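Cwp19 (Clostridioides difficile, PDB 5OQ3) is a cell-wall protein whose TIM-barrel glycoside hydrolase domain forms this chain, and which probably also has N-acetylmuramoyl-L-alanine amidase activity. Local coordinates at residues I32-V35 with D39-K42; K49-Y54 with L105-E110; W88-Y91 with T95-K98; E53-L58 with H113-E118. One frame throughout, in Å; residues are numbered along the deposited sequence.

Contact 1: residues I32-V35 with D39-K42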
loop_
_atom_site.group_PDB
_atom_site.type_symbol
_atom_site.label_atom_id
_atom_site.label_comp_id
_atom_site.label_asym_id
_atom_site.label_seq_id
_atom_site.Cartn_x
_atom_site.Cartn_y
_atom_site.Cartn_z
ATOM N N ILE A 32 8.805 -3.054 -0.179
ATOM C CA ILE A 32 9.275 -4.427 -0.348
ATOM C C ILE A 32 7.993 -5.295 -0.449
ATOM O O ILE A 32 7.350 -5.622 0.537
ATOM C CB ILE A 32 10.155 -4.846 0.858
ATOM C CG1 ILE A 32 11.403 -3.908 0.952
ATOM C CG2 ILE A 32 10.577 -6.314 0.772
ATOM C CD1 ILE A 32 12.292 -4.162 2.155
ATOM N N SER A 33 7.620 -5.587 -1.674
ATOM C CA SER A 33 6.448 -6.372 -2.025
ATOM C C SER A 33 6.765 -7.839 -1.991
ATOM O O SER A 33 7.815 -8.286 -2.472
ATOM C CB SER A 33 5.912 -5.928 -3.380
ATOM O OG SER A 33 4.697 -6.593 -3.675
ATOM N N THR A 34 5.845 -8.601 -1.412
ATOM C CA THR A 34 5.956 -10.057 -1.260
ATOM C C THR A 34 4.997 -10.825 -2.182
ATOM O O THR A 34 5.185 -12.015 -2.447
ATOM C CB THR A 34 5.676 -10.445 0.198
ATOM O OG1 THR A 34 4.360 -10.012 0.551
ATOM C CG2 THR A 34 6.676 -9.821 1.122
ATOM N N VAL A 35 4.004 -10.129 -2.737
ATOM C CA VAL A 35 3.077 -10.768 -3.675
ATOM C C VAL A 35 3.854 -11.183 -4.918
ATOM O O VAL A 35 4.683 -10.424 -5.430
ATOM C CB VAL A 35 1.876 -9.844 -4.005
ATOM C CG1 VAL A 35 2.282 -8.695 -4.920
ATOM C CG2 VAL A 35 0.752 -10.653 -4.657
ATOM N N ASP A 39 9.787 -8.504 -4.556
ATOM C CA ASP A 39 11.001 -8.003 -3.951
ATOM C C ASP A 39 11.658 -8.966 -2.968
ATOM O O ASP A 39 12.866 -9.002 -2.894
ATOM C CB ASP A 39 10.741 -6.705 -3.187
ATOM C CG ASP A 39 10.267 -5.557 -4.075
ATOM O OD1 ASP A 39 10.974 -5.193 -5.019
ATOM O OD2 ASP A 39 9.141 -5.049 -3.889
ATOM N N TRP A 40 10.857 -9.673 -2.170
ATOM C CA TRP A 40 11.344 -10.618 -1.166
ATOM C C TRP A 40 10.185 -11.570 -0.805
ATOM O O TRP A 40 9.022 -11.106 -0.790
ATOM C CB TRP A 40 11.794 -9.861 0.095
ATOM C CG TRP A 40 12.315 -10.772 1.158
ATOM C CD1 TRP A 40 13.565 -11.312 1.245
ATOM C CD2 TRP A 40 11.546 -11.359 2.214
ATOM N NE1 TRP A 40 13.626 -12.156 2.306
ATOM C CE2 TRP A 40 12.402 -12.204 2.924
ATOM C CE3 TRP A 40 10.210 -11.214 2.653
ATOM C CZ2 TRP A 40 11.980 -12.935 4.031
ATOM C CZ3 TRP A 40 9.794 -11.952 3.760
ATOM C CH2 TRP A 40 10.666 -12.819 4.411
ATOM N N PRO A 41 10.438 -12.842 -0.494
ATOM C CA PRO A 41 11.723 -13.547 -0.687
ATOM C C PRO A 41 11.866 -14.079 -2.092
ATOM O O PRO A 41 10.867 -14.436 -2.707
ATOM C CB PRO A 41 11.606 -14.711 0.307
ATOM C CG PRO A 41 10.155 -15.032 0.333
ATOM C CD PRO A 41 9.432 -13.709 0.145
ATOM N N LYS A 42 13.101 -14.135 -2.595
ATOM C CA LYS A 42 13.352 -14.704 -3.917
ATOM C C LYS A 42 13.206 -16.222 -3.840
ATOM O O LYS A 42 12.756 -16.848 -4.802
ATOM C CB LYS A 42 14.761 -14.327 -4.364
ATOM C CG LYS A 42 15.116 -14.643 -5.802
ATOM C CD LYS A 42 16.626 -14.533 -6.015
ATOM C CE LYS A 42 16.984 -13.673 -7.222
ATOM N NZ LYS A 42 16.437 -14.198 -8.502
#
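Ser33 and Asp39 bring the two arms of the loop together with CA atoms 5.2 Å apart, and Ser33 O takes the backbone N-H of Asp39 at 2.9 Å, with a second, weak bond from Trp40 N to the same oxygen. The Asp39 carboxylate returns the grip: OD2 accepts from Ser33 N at 2.7 Å with an N-H...O angle of 166°, through its anti lone pair. The aspartate can reach back because its CG stands beside its own backbone N (chi1 -63°), so the main chain and the side chain of one residue close on both backbone polar atoms of Ser33. The other carboxylate oxygen, OD1, is held by Ser363 OG and Lys365 N, which ties the loop to the last barrel strand's exit.

Next to this polar clasp, Ile32 CG2 packs on Trp40 CB at 3.8 Å. Thr34 CG2 meets the edge of the indole near its plane, 4.1 Å from Trp40 CE3, while Thr34 CA makes a C-H...O contact of 3.3 Å to Trp40 O. Pro41, which follows a cis peptide bond, lays its CB over one face of the same indole, and the Trp40 NE1 bonds to Gln50 O. The whole forms part of the loop that follows strand 27-32 and leads to helix 47-63, the first beta-alpha connection of a TIM barrel.

Contact 2: residues K49-Y54 with L105-E110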
loop_
_atom_site.group_PDB
_atom_site.type_symbol
_atom_site.label_atom_id
_atom_site.label_comp_id
_atom_site.label_asym_id
_atom_site.label_seq_id
_atom_site.Cartn_x
_atom_site.Cartn_y
_atom_site.Cartn_z
ATOM N N LYS A 49 18.159 -18.870 3.615
ATOM C CA LYS A 49 18.353 -18.085 2.423
ATOM C C LYS A 49 17.389 -16.876 2.398
ATOM O O LYS A 49 17.743 -15.793 1.950
ATOM C CB LYS A 49 18.123 -18.924 1.196
ATOM C CG LYS A 49 18.476 -18.174 -0.066
ATOM C CD LYS A 49 19.053 -19.072 -1.147
ATOM C CE LYS A 49 19.635 -18.243 -2.278
ATOM N NZ LYS A 49 20.766 -17.360 -1.848
ATOM N N GLN A 50 16.176 -17.066 2.918
ATOM C CA GLN A 50 15.224 -15.973 2.976
ATOM C C GLN A 50 15.758 -14.881 3.905
ATOM O O GLN A 50 15.699 -13.714 3.585
ATOM C CB GLN A 50 13.844 -16.446 3.450
ATOM C CG GLN A 50 13.155 -17.359 2.434
ATOM C CD GLN A 50 11.813 -17.910 2.870
ATOM O OE1 GLN A 50 11.525 -18.038 4.068
ATOM N NE2 GLN A 50 11.006 -18.327 1.893
ATOM N N LYS A 51 16.305 -15.281 5.042
ATOM C CA LYS A 51 16.892 -14.326 5.982
ATOM C C LYS A 51 18.042 -13.563 5.310
ATOM O O LYS A 51 18.128 -12.319 5.439
ATOM C CB LYS A 51 17.378 -15.032 7.254
ATOM C CG LYS A 51 16.266 -15.481 8.204
ATOM C CD LYS A 51 16.843 -16.213 9.408
ATOM C CE LYS A 51 15.753 -16.565 10.382
ATOM N NZ LYS A 51 16.283 -17.375 11.482
ATOM N N LYS A 52 18.949 -14.280 4.642
ATOM C CA LYS A 52 20.086 -13.600 4.003
ATOM C C LYS A 52 19.634 -12.679 2.845
ATOM O O LYS A 52 20.175 -11.584 2.667
ATOM C CB LYS A 52 21.110 -14.633 3.532
ATOM C CG LYS A 52 22.258 -14.044 2.740
ATOM C CD LYS A 52 23.226 -13.200 3.558
ATOM C CE LYS A 52 24.641 -13.281 2.989
ATOM N NZ LYS A 52 24.734 -13.320 1.484
ATOM N N GLU A 53 18.666 -13.128 2.040
ATOM C CA GLU A 53 18.112 -12.282 0.991
ATOM C C GLU A 53 17.569 -10.942 1.555
ATOM O O GLU A 53 17.808 -9.888 0.999
ATOM C CB GLU A 53 17.016 -13.021 0.216
ATOM C CG GLU A 53 17.547 -14.026 -0.768
ATOM C CD GLU A 53 16.552 -15.073 -1.221
ATOM O OE1 GLU A 53 15.382 -15.069 -0.790
ATOM O OE2 GLU A 53 16.985 -15.921 -2.047
ATOM N N TYR A 54 16.928 -10.994 2.731
ATOM C CA TYR A 54 16.398 -9.795 3.359
ATOM C C TYR A 54 17.489 -8.871 3.883
ATOM O O TYR A 54 17.452 -7.655 3.614
ATOM C CB TYR A 54 15.472 -10.138 4.479
ATOM C CG TYR A 54 14.828 -8.938 5.130
ATOM C CD1 TYR A 54 13.882 -8.154 4.449
ATOM C CD2 TYR A 54 15.172 -8.570 6.407
ATOM C CE1 TYR A 54 13.256 -7.064 5.063
ATOM C CE2 TYR A 54 14.577 -7.515 7.034
ATOM C CZ TYR A 54 13.615 -6.752 6.355
ATOM O OH TYR A 54 12.979 -5.737 6.990
ATOM N N LEU A 105 8.406 -12.313 10.664
ATOM C CA LEU A 105 8.226 -10.901 10.985
ATOM C C LEU A 105 9.171 -10.316 12.059
ATOM O O LEU A 105 9.699 -9.219 11.850
ATOM C CB LEU A 105 6.745 -10.567 11.269
ATOM C CG LEU A 105 6.401 -9.111 11.471
ATOM C CD1 LEU A 105 6.854 -8.268 10.280
ATOM C CD2 LEU A 105 4.909 -8.902 11.712
ATOM N N PRO A 106 9.421 -11.054 13.174
ATOM C CA PRO A 106 10.398 -10.542 14.157
ATOM C C PRO A 106 11.748 -10.250 13.512
ATOM O O PRO A 106 12.407 -9.262 13.870
ATOM C CB PRO A 106 10.470 -11.660 15.194
ATOM C CG PRO A 106 9.138 -12.286 15.130
ATOM C CD PRO A 106 8.745 -12.265 13.693
ATOM N N PHE A 107 12.203 -11.149 12.629
ATOM C CA PHE A 107 13.455 -10.955 11.928
ATOM C C PHE A 107 13.433 -9.741 11.004
ATOM O O PHE A 107 14.348 -8.891 11.022
ATOM C CB PHE A 107 13.788 -12.195 11.123
ATOM C CG PHE A 107 15.135 -12.168 10.487
ATOM C CD1 PHE A 107 16.269 -12.597 11.213
ATOM C CD2 PHE A 107 15.303 -11.767 9.174
ATOM C CE1 PHE A 107 17.536 -12.604 10.626
ATOM C CE2 PHE A 107 16.572 -11.779 8.580
ATOM C CZ PHE A 107 17.684 -12.183 9.308
ATOM N N LEU A 108 12.320 -9.603 10.301
ATOM C CA LEU A 108 12.193 -8.464 9.366
ATOM C C LEU A 108 12.259 -7.117 10.105
ATOM O O LEU A 108 12.907 -6.206 9.668
ATOM C CB LEU A 108 10.942 -8.551 8.536
ATOM C CG LEU A 108 10.692 -9.831 7.745
ATOM C CD1 LEU A 108 9.352 -9.796 7.003
ATOM C CD2 LEU A 108 11.813 -10.067 6.754
ATOM N N ILE A 109 11.634 -7.074 11.290
ATOM C CA ILE A 109 11.600 -5.885 12.100
ATOM C C ILE A 109 12.938 -5.621 12.823
ATOM O O ILE A 109 13.515 -4.515 12.745
ATOM C CB ILE A 109 10.461 -5.967 13.114
ATOM C CG1 ILE A 109 9.112 -5.938 12.376
ATOM C CG2 ILE A 109 10.531 -4.792 14.081
ATOM C CD1 ILE A 109 7.977 -6.289 13.304
ATOM N N GLU A 110 13.450 -6.666 13.484
ATOM C CA GLU A 110 14.635 -6.487 14.299
ATOM C C GLU A 110 15.847 -6.150 13.415
ATOM O O GLU A 110 16.690 -5.330 13.819
ATOM C CB GLU A 110 14.905 -7.687 15.192
ATOM C CG GLU A 110 13.879 -7.828 16.315
ATOM C CD GLU A 110 13.976 -9.042 17.190
ATOM O OE1 GLU A 110 14.678 -9.989 16.870
ATOM O OE2 GLU A 110 13.295 -9.028 18.269
#
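Lys51 lies across the ring of Phe107, and its side chain can be followed outward over that ring. CB starts by the tip of the ring, 3.5 Å from Phe107 CZ. CG then sits over the face, 3.7 Å from the ring centroid, a CH-pi contact. CD moves on to Phe107 CE1, 3.9 Å away, and CE is last to touch, at CD1. The chain is extended beyond CG, which carries NZ past the ring to a salt bridge with Glu47 on its own helix; the aliphatic part alone does the covering.

Tyr54 supplies the second half. With CG anti to the backbone N, its ring projects toward helix 104-114, where Leu108 CD2 stands almost exactly over the centre of one face, 3.4 Å from the centroid and 4° off the normal. The phenol OH goes on to donate to Leu108 O at 2.7 Å, approaching from 33° outside the carbonyl plane. Tyr54 CD2 also touches Phe107 CE2 at 4.1 Å, joining the two halves.

The axes of segments 49-54 and 105-110 approach to 10.8 Å and cross at -22°, as those of neighbouring outer helices of a TIM barrel do. Chemically the interface is mixed: methyl and methylene groups lie on aromatic faces, while one buried phenol hydroxyl is satisfied by a main-chain carbonyl, a bond that probably fixes how far Tyr54 reaches and holds its ring against the leucine.

Contact 3: residues W88-Y91 with T95-K98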
loop_
_atom_site.group_PDB
_atom_site.type_symbol
_atom_site.label_atom_id
_atom_site.label_comp_id
_atom_site.label_asym_id
_atom_site.label_seq_id
_atom_site.Cartn_x
_atom_site.Cartn_y
_atom_site.Cartn_z
ATOM N N TRP A 88 -0.888 -18.559 6.982
ATOM C CA TRP A 88 0.452 -18.291 6.454
ATOM C C TRP A 88 0.421 -18.027 4.960
ATOM O O TRP A 88 -0.230 -18.755 4.195
ATOM C CB TRP A 88 1.406 -19.464 6.711
ATOM C CG TRP A 88 1.752 -19.709 8.155
ATOM C CD1 TRP A 88 1.301 -20.715 8.962
ATOM C CD2 TRP A 88 2.675 -18.949 8.929
ATOM N NE1 TRP A 88 1.884 -20.611 10.204
ATOM C CE2 TRP A 88 2.764 -19.558 10.192
ATOM C CE3 TRP A 88 3.470 -17.816 8.656
ATOM C CZ2 TRP A 88 3.584 -19.046 11.218
ATOM C CZ3 TRP A 88 4.281 -17.310 9.677
ATOM C CH2 TRP A 88 4.342 -17.942 10.929
ATOM N N SER A 89 1.177 -17.034 4.519
ATOM C CA SER A 89 1.202 -16.672 3.099
ATOM C C SER A 89 1.870 -17.754 2.246
ATOM O O SER A 89 2.913 -18.284 2.589
ATOM C CB SER A 89 1.959 -15.359 2.900
ATOM O OG SER A 89 2.043 -15.032 1.525
ATOM N N GLU A 90 1.262 -18.037 1.100
ATOM C CA GLU A 90 1.826 -18.965 0.143
ATOM C C GLU A 90 3.156 -18.492 -0.414
ATOM O O GLU A 90 3.893 -19.306 -0.983
ATOM C CB GLU A 90 0.869 -19.162 -1.015
ATOM C CG GLU A 90 0.793 -17.997 -1.978
ATOM C CD GLU A 90 -0.494 -17.961 -2.762
ATOM O OE1 GLU A 90 -0.463 -18.324 -3.954
ATOM O OE2 GLU A 90 -1.540 -17.617 -2.172
ATOM N N TYR A 91 3.493 -17.208 -0.266
ATOM C CA TYR A 91 4.734 -16.740 -0.917
ATOM C C TYR A 91 5.991 -17.132 -0.143
ATOM O O TYR A 91 7.072 -16.995 -0.661
ATOM C CB TYR A 91 4.677 -15.234 -1.225
ATOM C CG TYR A 91 3.450 -14.924 -2.088
ATOM C CD1 TYR A 91 3.346 -15.430 -3.390
ATOM C CD2 TYR A 91 2.356 -14.232 -1.576
ATOM C CE1 TYR A 91 2.215 -15.230 -4.137
ATOM C CE2 TYR A 91 1.218 -13.990 -2.345
ATOM C CZ TYR A 91 1.141 -14.499 -3.625
ATOM O OH TYR A 91 -0.003 -14.280 -4.391
ATOM N N THR A 95 2.708 -22.787 -0.656
ATOM C CA THR A 95 1.405 -23.331 -0.230
ATOM C C THR A 95 0.720 -22.461 0.832
ATOM O O THR A 95 1.295 -22.259 1.915
ATOM C CB THR A 95 1.602 -24.767 0.338
ATOM O OG1 THR A 95 2.243 -25.571 -0.652
ATOM C CG2 THR A 95 0.277 -25.403 0.741
ATOM N N GLN A 96 -0.501 -21.961 0.548
ATOM C CA GLN A 96 -1.180 -21.119 1.526
ATOM C C GLN A 96 -1.504 -21.946 2.759
ATOM O O GLN A 96 -1.960 -23.080 2.662
ATOM C CB GLN A 96 -2.460 -20.423 1.000
ATOM C CG GLN A 96 -2.918 -19.281 1.939
ATOM C CD GLN A 96 -4.179 -18.597 1.469
ATOM O OE1 GLN A 96 -5.248 -19.181 1.509
ATOM N NE2 GLN A 96 -4.061 -17.348 1.024
ATOM N N GLY A 97 -1.227 -21.367 3.915
ATOM C CA GLY A 97 -1.519 -21.988 5.175
ATOM C C GLY A 97 -0.385 -22.809 5.737
ATOM O O GLY A 97 -0.452 -23.215 6.893
ATOM N N LYS A 98 0.652 -23.058 4.943
ATOM C CA LYS A 98 1.773 -23.912 5.377
ATOM C C LYS A 98 2.736 -23.146 6.279
ATOM O O LYS A 98 3.275 -22.117 5.871
ATOM C CB LYS A 98 2.528 -24.475 4.179
ATOM C CG LYS A 98 3.677 -25.399 4.596
ATOM C CD LYS A 98 4.280 -26.185 3.427
ATOM C CE LYS A 98 5.473 -27.019 3.920
ATOM N NZ LYS A 98 5.937 -27.968 2.894
HETATM O O HOH W 1 -1.974 -20.988 8.365
HETATM O O HOH W 2 3.871 -20.629 3.723
HETATM O O HOH W 3 -1.310 -16.848 0.458
#
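Trp88 turns its CB toward the turn of residues 95-98, and the indole follows with Gly97 O at its edge, near the ring plane, 3.7 Å from CD1. CB itself rests 3.4 Å from Lys98 O, so the ring lies beside the carbonyls of the turn. Placing CG beside the backbone N (chi1 -67°) directs the indole along this side; a bound ethanediol, probably from the crystallisation liquor, lies close to it.

Beside the tryptophan side chain, Trp88 O accepts from Gly97 N at 2.8 Å with an N-H...O angle of 168°. Residues 95-98 form a type II beta turn, with Gly97 at the positive phi usual for its third position, closed by Lys98 N on Thr95 O. On the other segment, Ser89 is the N-cap of the short helix 90-93: its OG accepts from Tyr91 N and also bonds to Asp78.

Glu90 and Gln96 form the other side-chain pair. They cross with carboxylate and amide planes 87° apart, and Glu90 CB comes within 3.5 Å of Gln96 N. Their polar ends, OE2 and NE2, stand 4.1 Å apart and are joined by a water that donates to Glu90 OE2, accepts from Gln96 NE2 at 2.9 Å and accepts from Glu90 N. The same OE2 has a salt bridge to Lys76. Two further waters bridge the backbones, one from Trp88 N to Gly97 O, the other between Ser89 O and Lys98 O.

Contact 4: residues E53-L58 with H113-E118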
loop_
_atom_site.group_PDB
_atom_site.type_symbol
_atom_site.label_atom_id
_atom_site.label_comp_id
_atom_site.label_asym_id
_atom_site.label_seq_id
_atom_site.Cartn_x
_atom_site.Cartn_y
_atom_site.Cartn_z
ATOM N N GLU A 53 18.666 -13.128 2.040
ATOM C CA GLU A 53 18.112 -12.282 0.991
ATOM C C GLU A 53 17.569 -10.942 1.555
ATOM O O GLU A 53 17.808 -9.888 0.999
ATOM C CB GLU A 53 17.016 -13.021 0.216
ATOM C CG GLU A 53 17.547 -14.026 -0.768
ATOM C CD GLU A 53 16.552 -15.073 -1.221
ATOM O OE1 GLU A 53 15.382 -15.069 -0.790
ATOM O OE2 GLU A 53 16.985 -15.921 -2.047
ATOM N N TYR A 54 16.928 -10.994 2.731
ATOM C CA TYR A 54 16.398 -9.795 3.359
ATOM C C TYR A 54 17.489 -8.871 3.883
ATOM O O TYR A 54 17.452 -7.655 3.614
ATOM C CB TYR A 54 15.472 -10.138 4.479
ATOM C CG TYR A 54 14.828 -8.938 5.130
ATOM C CD1 TYR A 54 13.882 -8.154 4.449
ATOM C CD2 TYR A 54 15.172 -8.570 6.407
ATOM C CE1 TYR A 54 13.256 -7.064 5.063
ATOM C CE2 TYR A 54 14.577 -7.515 7.034
ATOM C CZ TYR A 54 13.615 -6.752 6.355
ATOM O OH TYR A 54 12.979 -5.737 6.990
ATOM N N THR A 55 18.461 -9.429 4.602
ATOM C CA THR A 55 19.507 -8.549 5.132
ATOM C C THR A 55 20.359 -7.931 4.029
ATOM O O THR A 55 20.777 -6.793 4.121
ATOM C CB THR A 55 20.369 -9.207 6.234
ATOM O OG1 THR A 55 20.912 -10.416 5.732
ATOM C CG2 THR A 55 19.534 -9.485 7.464
ATOM N N ASP A 56 20.631 -8.704 2.995
ATOM C CA ASP A 56 21.362 -8.169 1.861
ATOM C C ASP A 56 20.581 -7.037 1.188
ATOM O O ASP A 56 21.157 -6.028 0.774
ATOM C CB ASP A 56 21.612 -9.269 0.817
ATOM C CG ASP A 56 22.739 -10.240 1.203
ATOM O OD1 ASP A 56 23.508 -9.989 2.184
ATOM O OD2 ASP A 56 22.852 -11.260 0.463
ATOM N N LEU A 57 19.269 -7.204 1.088
ATOM C CA LEU A 57 18.412 -6.168 0.514
ATOM C C LEU A 57 18.450 -4.906 1.391
ATOM O O LEU A 57 18.680 -3.810 0.894
ATOM C CB LEU A 57 17.014 -6.701 0.257
ATOM C CG LEU A 57 15.973 -5.715 -0.291
ATOM C CD1 LEU A 57 16.432 -5.188 -1.654
ATOM C CD2 LEU A 57 14.614 -6.371 -0.390
ATOM N N LEU A 58 18.275 -5.055 2.705
ATOM C CA LEU A 58 18.330 -3.879 3.552
ATOM C C LEU A 58 19.671 -3.184 3.471
ATOM O O LEU A 58 19.740 -1.954 3.516
ATOM C CB LEU A 58 18.054 -4.245 4.978
ATOM C CG LEU A 58 16.658 -4.705 5.348
ATOM C CD1 LEU A 58 16.545 -4.674 6.848
ATOM C CD2 LEU A 58 15.586 -3.801 4.760
ATOM N N HIS A 113 15.538 -2.508 12.435
ATOM C CA HIS A 113 15.872 -1.622 13.524
ATOM C C HIS A 113 17.366 -1.578 13.867
ATOM O O HIS A 113 17.894 -0.520 14.219
ATOM C CB HIS A 113 15.067 -2.001 14.732
ATOM C CG HIS A 113 13.613 -1.630 14.608
ATOM N ND1 HIS A 113 12.647 -2.075 15.498
ATOM C CD2 HIS A 113 12.962 -0.843 13.714
ATOM C CE1 HIS A 113 11.483 -1.529 15.181
ATOM N NE2 HIS A 113 11.645 -0.775 14.103
ATOM N N LYS A 114 18.048 -2.723 13.744
ATOM C CA LYS A 114 19.508 -2.727 14.013
ATOM C C LYS A 114 20.261 -1.856 13.017
ATOM O O LYS A 114 21.370 -1.401 13.315
ATOM C CB LYS A 114 20.046 -4.176 13.996
ATOM C CG LYS A 114 19.694 -4.876 15.301
ATOM C CD LYS A 114 20.333 -6.250 15.428
ATOM C CE LYS A 114 19.809 -7.226 14.403
ATOM N NZ LYS A 114 20.427 -8.552 14.624
ATOM N N ARG A 115 19.682 -1.632 11.838
ATOM C CA ARG A 115 20.259 -0.774 10.828
ATOM C C ARG A 115 19.706 0.675 10.887
ATOM O O ARG A 115 19.947 1.468 9.978
ATOM C CB ARG A 115 19.998 -1.367 9.451
ATOM C CG ARG A 115 20.792 -2.628 9.190
ATOM C CD ARG A 115 20.247 -3.354 7.979
ATOM N NE ARG A 115 21.060 -4.508 7.679
ATOM C CZ ARG A 115 21.043 -5.652 8.347
ATOM N NH1 ARG A 115 20.216 -5.854 9.368
ATOM N NH2 ARG A 115 21.876 -6.630 7.997
ATOM N N GLY A 116 18.993 1.037 11.938
ATOM C CA GLY A 116 18.458 2.375 12.073
ATOM C C GLY A 116 17.360 2.704 11.078
ATOM O O GLY A 116 17.156 3.878 10.758
ATOM N N MET A 117 16.656 1.663 10.600
ATOM C CA MET A 117 15.581 1.843 9.642
ATOM C C MET A 117 14.238 1.599 10.313
ATOM O O MET A 117 14.115 0.711 11.149
ATOM C CB MET A 117 15.724 0.874 8.485
ATOM C CG MET A 117 17.042 1.014 7.749
ATOM S SD MET A 117 17.454 -0.208 6.543
ATOM C CE MET A 117 16.491 0.318 5.147
ATOM N N GLU A 118 13.249 2.419 9.968
ATOM C CA GLU A 118 11.890 2.211 10.420
ATOM C C GLU A 118 11.218 1.130 9.580
ATOM O O GLU A 118 11.652 0.831 8.444
ATOM C CB GLU A 118 11.080 3.512 10.360
ATOM C CG GLU A 118 11.694 4.659 11.141
ATOM C CD GLU A 118 11.128 4.852 12.493
ATOM O OE1 GLU A 118 9.898 4.877 12.630
ATOM O OE2 GLU A 118 11.908 5.095 13.429
#
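Arg115 lays its guanidinium with one face over the backbone of helix 47-63, above Thr55 CA, although no hydrogen bond links the two segments. NH2 is 3.5 Å from Thr55 CB and 3.7 Å from Thr55 CG2, so the cationic group meets carbon here. Its charge is answered by residues just beyond the segments: NE forms a salt bridge with Asp59 on the facing helix, and NH1 one with Glu111 of helix 104-114. These two carboxylates probably fix the rotation of the guanidinium, with this face toward Thr55.

The arm behind it is extended from CG to NE (chi2 166°, chi3 176°) and crosses Leu58 at about a right angle, with Arg115 CD 3.8 Å from Leu58 CB. It departs just past helix 104-114, which closes in a Schellman motif: Gly116, with positive phi, is the C-prime residue, its N bonded to His113 O while Met117 N reaches Ala112 O. The chain then enters strand 118-123, completing a helix-to-strand step of the TIM barrel.

Met117 meets Leu58 through its methyl end. A bend at chi3 (79°) turns CE to within 4.2 Å of Leu58 CD2, while SD lies 4.2 Å from Leu58 O. Leu58 CG also sits over a face of Tyr54, offset toward the rim.

How the contacts relate
From the N terminus, contact 1 closes first, a short loop between strand 27-32 and helix 47-63, before any other contact opens. Contacts 2 and 4 both start from that helix and share Glu53 and Tyr54; each encloses some fifty residues, including strand 68-74, and they join helix 47-63 to helix 104-114 and its end, their centres about 8 Å apart. Contact 3 is nested within both loops, folding the connection ahead of helix 104-114. Contact 1 touches contact 2 where Pro41 packs on Gln50, and contact 3 where Thr34 O meets Tyr91. Together they tie the first barrel strand, two outer helices and the intervening loop.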